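Local coordinates for DNA protection during starvation protein (Mycobacterium smegmatis, PDB 2YW6), which probably protects DNA from oxidative damage by oxidising Fe(2+) with hydrogen peroxide and storing the iron as a ferric mineral inside a hollow twelve-subunit shell, at residues D66-R71 / I139-E144; A18-K23 / R121-K126. All blocks are in the same frame, centred on the assembly; numbering follows the deposited sequence.

Interaction 1: residues D66-R71 / I139-E144; sequences DEVAER and IAHAGE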
ATOM      1  N   ASP B  66      -5.775 -24.304  -8.397  1.00 37.06           N
ATOM      2  CA  ASP B  66      -5.616 -23.577  -9.649  1.00 36.94           C
ATOM      3  C   ASP B  66      -4.370 -24.051 -10.380  1.00 35.47           C
ATOM      4  O   ASP B  66      -4.429 -24.342 -11.572  1.00 31.80           O
ATOM      5  CB  ASP B  66      -5.544 -22.076  -9.397  1.00 39.95           C
ATOM      6  CG  ASP B  66      -6.900 -21.478  -9.138  1.00 46.42           C
ATOM      7  OD1 ASP B  66      -6.997 -20.246  -8.949  1.00 52.15           O
ATOM      8  OD2 ASP B  66      -7.880 -22.246  -9.123  1.00 51.03           O
ATOM      9  N   GLU B  67      -3.251 -24.121  -9.654  1.00 35.13           N
ATOM     10  CA  GLU B  67      -1.964 -24.577 -10.196  1.00 32.96           C
ATOM     11  C   GLU B  67      -2.112 -25.982 -10.789  1.00 31.18           C
ATOM     12  O   GLU B  67      -1.881 -26.198 -11.978  1.00 31.26           O
ATOM     13  CB  GLU B  67      -0.904 -24.581  -9.082  1.00 32.79           C
ATOM     14  CG  GLU B  67      -0.300 -23.209  -8.813  1.00 38.64           C
ATOM     15  CD  GLU B  67       0.266 -23.028  -7.405  1.00 38.45           C
ATOM     16  OE1 GLU B  67       0.904 -23.953  -6.859  1.00 38.36           O
ATOM     17  OE2 GLU B  67       0.078 -21.928  -6.846  1.00 40.43           O
ATOM     18  N   VAL B  68      -2.513 -26.934  -9.953  1.00 30.10           N
ATOM     19  CA  VAL B  68      -2.700 -28.293 -10.412  1.00 29.21           C
ATOM     20  C   VAL B  68      -3.623 -28.341 -11.635  1.00 28.27           C
ATOM     21  O   VAL B  68      -3.316 -29.019 -12.616  1.00 30.11           O
ATOM     22  CB  VAL B  68      -3.261 -29.172  -9.275  1.00 25.71           C
ATOM     23  CG1 VAL B  68      -3.656 -30.528  -9.791  1.00 24.43           C
ATOM     24  CG2 VAL B  68      -2.197 -29.349  -8.211  1.00 28.24           C
ATOM     25  N   ALA B  69      -4.734 -27.605 -11.588  1.00 28.08           N
ATOM     26  CA  ALA B  69      -5.673 -27.592 -12.700  1.00 29.82           C
ATOM     27  C   ALA B  69      -5.049 -27.002 -13.956  1.00 32.12           C
ATOM     28  O   ALA B  69      -5.161 -27.572 -15.037  1.00 33.72           O
ATOM     29  CB  ALA B  69      -6.927 -26.820 -12.328  1.00 26.10           C
ATOM     30  N   GLU B  70      -4.390 -25.863 -13.833  1.00 34.66           N
ATOM     31  CA  GLU B  70      -3.784 -25.280 -15.014  1.00 36.26           C
ATOM     32  C   GLU B  70      -2.651 -26.157 -15.579  1.00 36.06           C
ATOM     33  O   GLU B  70      -2.306 -26.053 -16.757  1.00 34.17           O
ATOM     34  CB  GLU B  70      -3.302 -23.866 -14.703  1.00 37.52           C
ATOM     35  CG  GLU B  70      -4.426 -23.008 -14.141  1.00 44.67           C
ATOM     36  CD  GLU B  70      -4.268 -21.529 -14.429  1.00 46.55           C
ATOM     37  OE1 GLU B  70      -3.116 -21.065 -14.610  1.00 49.23           O
ATOM     38  OE2 GLU B  70      -5.302 -20.826 -14.455  1.00 46.38           O
ATOM     39  N   ARG B  71      -2.098 -27.032 -14.744  1.00 35.97           N
ATOM     40  CA  ARG B  71      -1.023 -27.915 -15.182  1.00 35.20           C
ATOM     41  C   ARG B  71      -1.629 -29.078 -15.979  1.00 34.54           C
ATOM     42  O   ARG B  71      -1.031 -29.568 -16.936  1.00 35.68           O
ATOM     43  CB  ARG B  71      -0.230 -28.429 -13.967  1.00 35.36           C
ATOM     44  CG  ARG B  71       1.003 -29.274 -14.304  1.00 33.55           C
ATOM     45  CD  ARG B  71       1.968 -28.524 -15.225  1.00 35.28           C
ATOM     46  NE  ARG B  71       3.154 -29.313 -15.565  1.00 34.08           N
ATOM     47  CZ  ARG B  71       4.051 -28.966 -16.483  1.00 34.12           C
ATOM     48  NH1 ARG B  71       3.921 -27.837 -17.164  1.00 35.61           N
ATOM     49  NH2 ARG B  71       5.090 -29.749 -16.726  1.00 35.62           N
ATOM     50  N   ILE B 139       6.047 -31.110  -4.788  1.00 32.18           N
ATOM     51  CA  ILE B 139       7.007 -31.001  -3.696  1.00 35.76           C
ATOM     52  C   ILE B 139       6.822 -29.677  -2.954  1.00 34.45           C
ATOM     53  O   ILE B 139       7.024 -29.608  -1.745  1.00 39.97           O
ATOM     54  CB  ILE B 139       8.470 -31.082  -4.203  1.00 32.94           C
ATOM     55  CG1 ILE B 139       8.721 -32.456  -4.841  1.00 30.36           C
ATOM     56  CG2 ILE B 139       9.439 -30.809  -3.049  1.00 27.57           C
ATOM     57  CD1 ILE B 139      10.119 -32.659  -5.379  1.00 23.56           C
ATOM     58  N   ALA B 140       6.435 -28.628  -3.675  1.00 35.19           N
ATOM     59  CA  ALA B 140       6.235 -27.322  -3.048  1.00 36.81           C
ATOM     60  C   ALA B 140       5.000 -27.330  -2.161  1.00 36.89           C
ATOM     61  O   ALA B 140       4.978 -26.711  -1.099  1.00 36.19           O
ATOM     62  CB  ALA B 140       6.112 -26.229  -4.106  1.00 35.61           C
ATOM     63  N   HIS B 141       3.975 -28.038  -2.610  1.00 34.19           N
ATOM     64  CA  HIS B 141       2.719 -28.150  -1.879  1.00 32.78           C
ATOM     65  C   HIS B 141       2.858 -28.970  -0.602  1.00 32.07           C
ATOM     66  O   HIS B 141       2.235 -28.658   0.430  1.00 31.44           O
ATOM     67  CB  HIS B 141       1.669 -28.818  -2.762  1.00 31.30           C
ATOM     68  CG  HIS B 141       1.277 -28.014  -3.955  1.00 29.92           C
ATOM     69  ND1 HIS B 141       0.321 -28.437  -4.852  1.00 31.18           N
ATOM     70  CD2 HIS B 141       1.664 -26.787  -4.376  1.00 30.96           C
ATOM     71  CE1 HIS B 141       0.131 -27.506  -5.768  1.00 30.42           C
ATOM     72  NE2 HIS B 141       0.935 -26.492  -5.499  1.00 31.53           N
ATOM     73  N   ALA B 142       3.659 -30.030  -0.696  1.00 32.14           N
ATOM     74  CA  ALA B 142       3.887 -30.935   0.412  1.00 30.83           C
ATOM     75  C   ALA B 142       4.462 -30.202   1.610  1.00 31.91           C
ATOM     76  O   ALA B 142       4.144 -30.534   2.751  1.00 34.23           O
ATOM     77  CB  ALA B 142       4.816 -32.050  -0.028  1.00 28.45           C
ATOM     78  N   GLY B 143       5.304 -29.204   1.354  1.00 35.19           N
ATOM     79  CA  GLY B 143       5.893 -28.436   2.440  1.00 37.17           C
ATOM     80  C   GLY B 143       4.840 -27.763   3.308  1.00 38.22           C
ATOM     81  O   GLY B 143       4.886 -27.844   4.540  1.00 38.55           O
ATOM     82  N   GLU B 144       3.882 -27.098   2.667  1.00 37.72           N
ATOM     83  CA  GLU B 144       2.817 -26.415   3.389  1.00 36.99           C
ATOM     84  C   GLU B 144       1.801 -27.403   3.950  1.00 36.03           C
ATOM     85  O   GLU B 144       1.373 -27.259   5.090  1.00 35.24           O
ATOM     86  CB  GLU B 144       2.142 -25.397   2.474  1.00 38.59           C
ATOM     87  CG  GLU B 144       3.075 -24.267   2.076  1.00 39.56           C
ATOM     88  CD  GLU B 144       3.469 -23.396   3.261  1.00 40.27           C
ATOM     89  OE1 GLU B 144       4.373 -22.549   3.121  1.00 39.86           O
ATOM     90  OE2 GLU B 144       2.865 -23.553   4.338  1.00 41.55           O
TER

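Interaction 2: residues A18-K23 / R121-K126; sequences ADLLQK and RKSIEK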
ATOM      1  N   ALA B  18      -1.025 -36.384 -16.153  1.00 40.61           N
ATOM      2  CA  ALA B  18      -2.278 -35.637 -16.132  1.00 39.56           C
ATOM      3  C   ALA B  18      -3.302 -36.324 -15.230  1.00 41.14           C
ATOM      4  O   ALA B  18      -4.064 -35.654 -14.527  1.00 38.30           O
ATOM      5  CB  ALA B  18      -2.830 -35.476 -17.568  1.00 34.38           C
ATOM      6  N   ASP B  19      -3.313 -37.652 -15.237  1.00 42.78           N
ATOM      7  CA  ASP B  19      -4.235 -38.403 -14.393  1.00 45.46           C
ATOM      8  C   ASP B  19      -3.863 -38.248 -12.920  1.00 44.93           C
ATOM      9  O   ASP B  19      -4.729 -37.993 -12.076  1.00 43.80           O
ATOM     10  CB  ASP B  19      -4.228 -39.875 -14.789  1.00 51.93           C
ATOM     11  CG  ASP B  19      -4.830 -40.098 -16.151  1.00 60.61           C
ATOM     12  OD1 ASP B  19      -4.944 -41.262 -16.574  1.00 66.58           O
ATOM     13  OD2 ASP B  19      -5.196 -39.099 -16.803  1.00 64.95           O
ATOM     14  N   LEU B  20      -2.575 -38.404 -12.618  1.00 42.81           N
ATOM     15  CA  LEU B  20      -2.091 -38.251 -11.254  1.00 39.88           C
ATOM     16  C   LEU B  20      -2.530 -36.906 -10.706  1.00 38.90           C
ATOM     17  O   LEU B  20      -2.975 -36.813  -9.560  1.00 38.80           O
ATOM     18  CB  LEU B  20      -0.570 -38.303 -11.211  1.00 39.32           C
ATOM     19  CG  LEU B  20       0.138 -39.636 -11.046  1.00 39.44           C
ATOM     20  CD1 LEU B  20       1.640 -39.380 -10.915  1.00 40.53           C
ATOM     21  CD2 LEU B  20      -0.377 -40.336  -9.815  1.00 38.77           C
ATOM     22  N   LEU B  21      -2.394 -35.860 -11.525  1.00 37.11           N
ATOM     23  CA  LEU B  21      -2.770 -34.516 -11.094  1.00 36.36           C
ATOM     24  C   LEU B  21      -4.269 -34.360 -10.842  1.00 34.61           C
ATOM     25  O   LEU B  21      -4.671 -33.678  -9.898  1.00 34.04           O
ATOM     26  CB  LEU B  21      -2.292 -33.468 -12.100  1.00 34.02           C
ATOM     27  CG  LEU B  21      -0.775 -33.282 -12.156  1.00 33.45           C
ATOM     28  CD1 LEU B  21      -0.432 -32.288 -13.256  1.00 32.47           C
ATOM     29  CD2 LEU B  21      -0.253 -32.802 -10.794  1.00 32.29           C
ATOM     30  N   GLN B  22      -5.090 -34.990 -11.672  1.00 32.75           N
ATOM     31  CA  GLN B  22      -6.533 -34.904 -11.490  1.00 33.16           C
ATOM     32  C   GLN B  22      -6.903 -35.409 -10.099  1.00 34.86           C
ATOM     33  O   GLN B  22      -7.758 -34.828  -9.424  1.00 32.33           O
ATOM     34  CB  GLN B  22      -7.259 -35.733 -12.544  1.00 32.04           C
ATOM     35  CG  GLN B  22      -8.757 -35.723 -12.377  1.00 29.96           C
ATOM     36  CD  GLN B  22      -9.336 -34.332 -12.535  1.00 29.78           C
ATOM     37  OE1 GLN B  22      -9.143 -33.690 -13.569  1.00 30.85           O
ATOM     38  NE2 GLN B  22     -10.048 -33.858 -11.513  1.00 26.46           N
ATOM     39  N   LYS B  23      -6.279 -36.509  -9.688  1.00 37.56           N
ATOM     40  CA  LYS B  23      -6.518 -37.067  -8.359  1.00 38.74           C
ATOM     41  C   LYS B  23      -6.218 -35.963  -7.350  1.00 39.30           C
ATOM     42  O   LYS B  23      -7.014 -35.682  -6.457  1.00 36.35           O
ATOM     43  CB  LYS B  23      -5.575 -38.250  -8.075  1.00 40.94           C
ATOM     44  CG  LYS B  23      -6.088 -39.619  -8.466  1.00 45.57           C
ATOM     45  CD  LYS B  23      -6.138 -39.785  -9.958  1.00 49.62           C
ATOM     46  CE  LYS B  23      -6.489 -41.215 -10.330  1.00 52.16           C
ATOM     47  NZ  LYS B  23      -6.303 -41.456 -11.792  1.00 52.19           N
ATOM     48  N   ARG B 121       3.004 -37.764  -1.280  1.00 40.45           N
ATOM     49  CA  ARG B 121       4.325 -38.376  -1.314  1.00 45.09           C
ATOM     50  C   ARG B 121       4.430 -39.395  -2.453  1.00 47.73           C
ATOM     51  O   ARG B 121       5.407 -39.392  -3.206  1.00 41.92           O
ATOM     52  CB  ARG B 121       4.625 -39.055   0.017  1.00 51.33           C
ATOM     53  CG  ARG B 121       4.813 -38.093   1.163  1.00 65.54           C
ATOM     54  CD  ARG B 121       6.116 -37.335   1.031  1.00 72.42           C
ATOM     55  NE  ARG B 121       6.405 -36.577   2.242  1.00 74.92           N
ATOM     56  CZ  ARG B 121       7.609 -36.118   2.545  1.00 75.27           C
ATOM     57  NH1 ARG B 121       8.609 -36.351   1.713  1.00 75.92           N
ATOM     58  NH2 ARG B 121       7.816 -35.446   3.667  1.00 74.81           N
ATOM     59  N   LYS B 122       3.418 -40.253  -2.582  1.00 52.03           N
ATOM     60  CA  LYS B 122       3.406 -41.271  -3.638  1.00 53.62           C
ATOM     61  C   LYS B 122       3.553 -40.626  -5.018  1.00 52.89           C
ATOM     62  O   LYS B 122       4.423 -41.004  -5.799  1.00 52.42           O
ATOM     63  CB  LYS B 122       2.100 -42.069  -3.612  1.00 55.37           C
ATOM     64  CG  LYS B 122       1.792 -42.793  -2.312  1.00 64.89           C
ATOM     65  CD  LYS B 122       0.434 -43.490  -2.416  1.00 69.68           C
ATOM     66  CE  LYS B 122      -0.019 -44.104  -1.092  1.00 70.98           C
ATOM     67  NZ  LYS B 122      -1.416 -44.630  -1.166  1.00 70.17           N
ATOM     68  N   SER B 123       2.694 -39.649  -5.300  1.00 50.45           N
ATOM     69  CA  SER B 123       2.714 -38.942  -6.576  1.00 44.07           C
ATOM     70  C   SER B 123       4.061 -38.320  -6.856  1.00 38.64           C
ATOM     71  O   SER B 123       4.557 -38.406  -7.995  1.00 37.70           O
ATOM     72  CB  SER B 123       1.614 -37.870  -6.613  1.00 40.36           C
ATOM     73  OG  SER B 123       0.324 -38.433  -6.523  1.00 37.31           O
ATOM     74  N   ILE B 124       4.665 -37.690  -5.852  1.00 33.89           N
ATOM     75  CA  ILE B 124       5.976 -37.095  -6.039  1.00 35.36           C
ATOM     76  C   ILE B 124       6.940 -38.200  -6.462  1.00 35.02           C
ATOM     77  O   ILE B 124       7.750 -38.025  -7.380  1.00 33.16           O
ATOM     78  CB  ILE B 124       6.460 -36.393  -4.740  1.00 33.47           C
ATOM     79  CG1 ILE B 124       5.791 -35.034  -4.591  1.00 32.56           C
ATOM     80  CG2 ILE B 124       7.997 -36.344  -4.713  1.00 31.56           C
ATOM     81  CD1 ILE B 124       5.796 -34.425  -3.196  1.00 27.78           C
ATOM     82  N   GLU B 125       6.829 -39.339  -5.788  1.00 32.38           N
ATOM     83  CA  GLU B 125       7.598 -40.532  -6.063  1.00 33.19           C
ATOM     84  C   GLU B 125       7.320 -41.051  -7.499  1.00 36.11           C
ATOM     85  O   GLU B 125       8.238 -41.387  -8.224  1.00 32.44           O
ATOM     86  CB  GLU B 125       7.245 -41.592  -4.997  1.00 32.97           C
ATOM     87  CG  GLU B 125       8.079 -42.861  -4.982  1.00 30.59           C
ATOM     88  CD  GLU B 125       7.631 -43.822  -3.821  1.00 35.66           C
ATOM     89  OE1 GLU B 125       6.396 -43.856  -3.518  1.00 36.75           O
ATOM     90  OE2 GLU B 125       8.491 -44.526  -3.216  1.00 36.33           O
ATOM     91  N   LYS B 126       6.057 -41.058  -7.911  1.00 39.74           N
ATOM     92  CA  LYS B 126       5.639 -41.539  -9.225  1.00 43.44           C
ATOM     93  C   LYS B 126       5.987 -40.577 -10.364  1.00 43.33           C
ATOM     94  O   LYS B 126       6.138 -41.010 -11.507  1.00 42.66           O
ATOM     95  CB  LYS B 126       4.138 -41.803  -9.219  1.00 47.08           C
ATOM     96  CG  LYS B 126       3.776 -43.221  -9.531  1.00 58.64           C
ATOM     97  CD  LYS B 126       2.667 -43.788  -8.646  1.00 63.88           C
ATOM     98  CE  LYS B 126       2.788 -45.322  -8.550  1.00 67.36           C
ATOM     99  NZ  LYS B 126       3.661 -45.955  -9.599  1.00 66.47           N
TER
HETATM  100  O   HOH W   1      -2.806 -37.547  -6.269  1.00 55.43           O

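Interaction 1: residues D66-R71 / I139-E144
H141 and E67 reach towards each other between two antiparallel helices of the ferritin-like four-helix bundle, 132-155 and 47-75, in a worked example of how a buried ring is held by its edge. The imidazole CG stands anti to its own carbonyl carbon (chi1 -66°), which carries the ring across a span wide enough that the closest alpha carbons, V68 CA and H141 CA, are 10.1 Å apart. H141 NE2 gives its hydrogen to E67 OE1 at 2.9 Å, nearly straight. The oxygen lies close to the ring plane, yet the donor comes in on the anti side, 29° out of the carboxylate plane; the two planes stand 47° apart. V68 meets the same edge through one methyl branch, obliquely. ND1 is hydrogen-bonded to Y28 OH, and with both ring nitrogens engaged the ring is probably held against rotation about CB-CG; Y64 stacks on it. Elsewhere on helix 47-75, D66 and E70 probably bind iron at a site shared between two subunits, as in related Dps proteins, and they pack against W40 and H39 of a neighbouring subunit. The nonpolar touch at the imidazole is V68 CG2 on H141 CE1, 3.8 Å.

Interaction 2: residues A18-K23 / R121-K126
L20 reaches from helix 12-41 to S123 and K126 on helix 102-127, an antiparallel neighbour in the four-helix bundle of the ferritin-like fold. It illustrates how one branched side chain can bridge two positions a helical turn apart on the opposing helix. The helices come close here: L20 CA and S123 CA are 6.7 Å apart. L20 CB is aimed at the partner helix but still stands 4.8 Å from S123 OG. With CG anti to the carbonyl carbon (chi1 -89°), the chain divides in front of helix 102-127, and L20 CG itself remains 4.7 Å from S123 OG. The contact is made by the two methyls. CD2 lies against the serine hydroxyl, with L20 CD2 and S123 OG 3.9 Å apart, while CD1 turns to the lysine. There the leucine and lysine chains run at about a right angle, and the ammonium end leaves the interface, K126 NZ being 7.0 Å from L20 CD1. S123 OG is also engaged weakly by D119 O, one turn earlier in its own helix. A water bridges the two helices, hydrogen-bonded to S123 OG at 3.3 Å and donating a weak bond to L20 O. The lysine's share of the packing is one methylene, K126 CB, 3.9 Å from L20 CD1.

Between them the two interactions join all four long helices of the bundle: interaction 1 pairs 47-75 with 132-155, interaction 2 pairs 12-41 with 102-127. Their centres are about 11 Å apart. Along the chain the segments alternate, 18-23, 66-71, 121-126 and 139-144, so the two pairings interlock rather than nest. They also touch directly: V68 and R71 pack on L21, and the CD1 methyl of I124 rests on I139 and A142. Interaction 1 is the more deeply buried, on the helix that carries probable iron ligands, whereas interaction 2 lies away from them and is partly exposed. Segments 139-144 and 121-126 also pack against the same neighbouring subunit, so this side of the bundle borders a dodecamer interface.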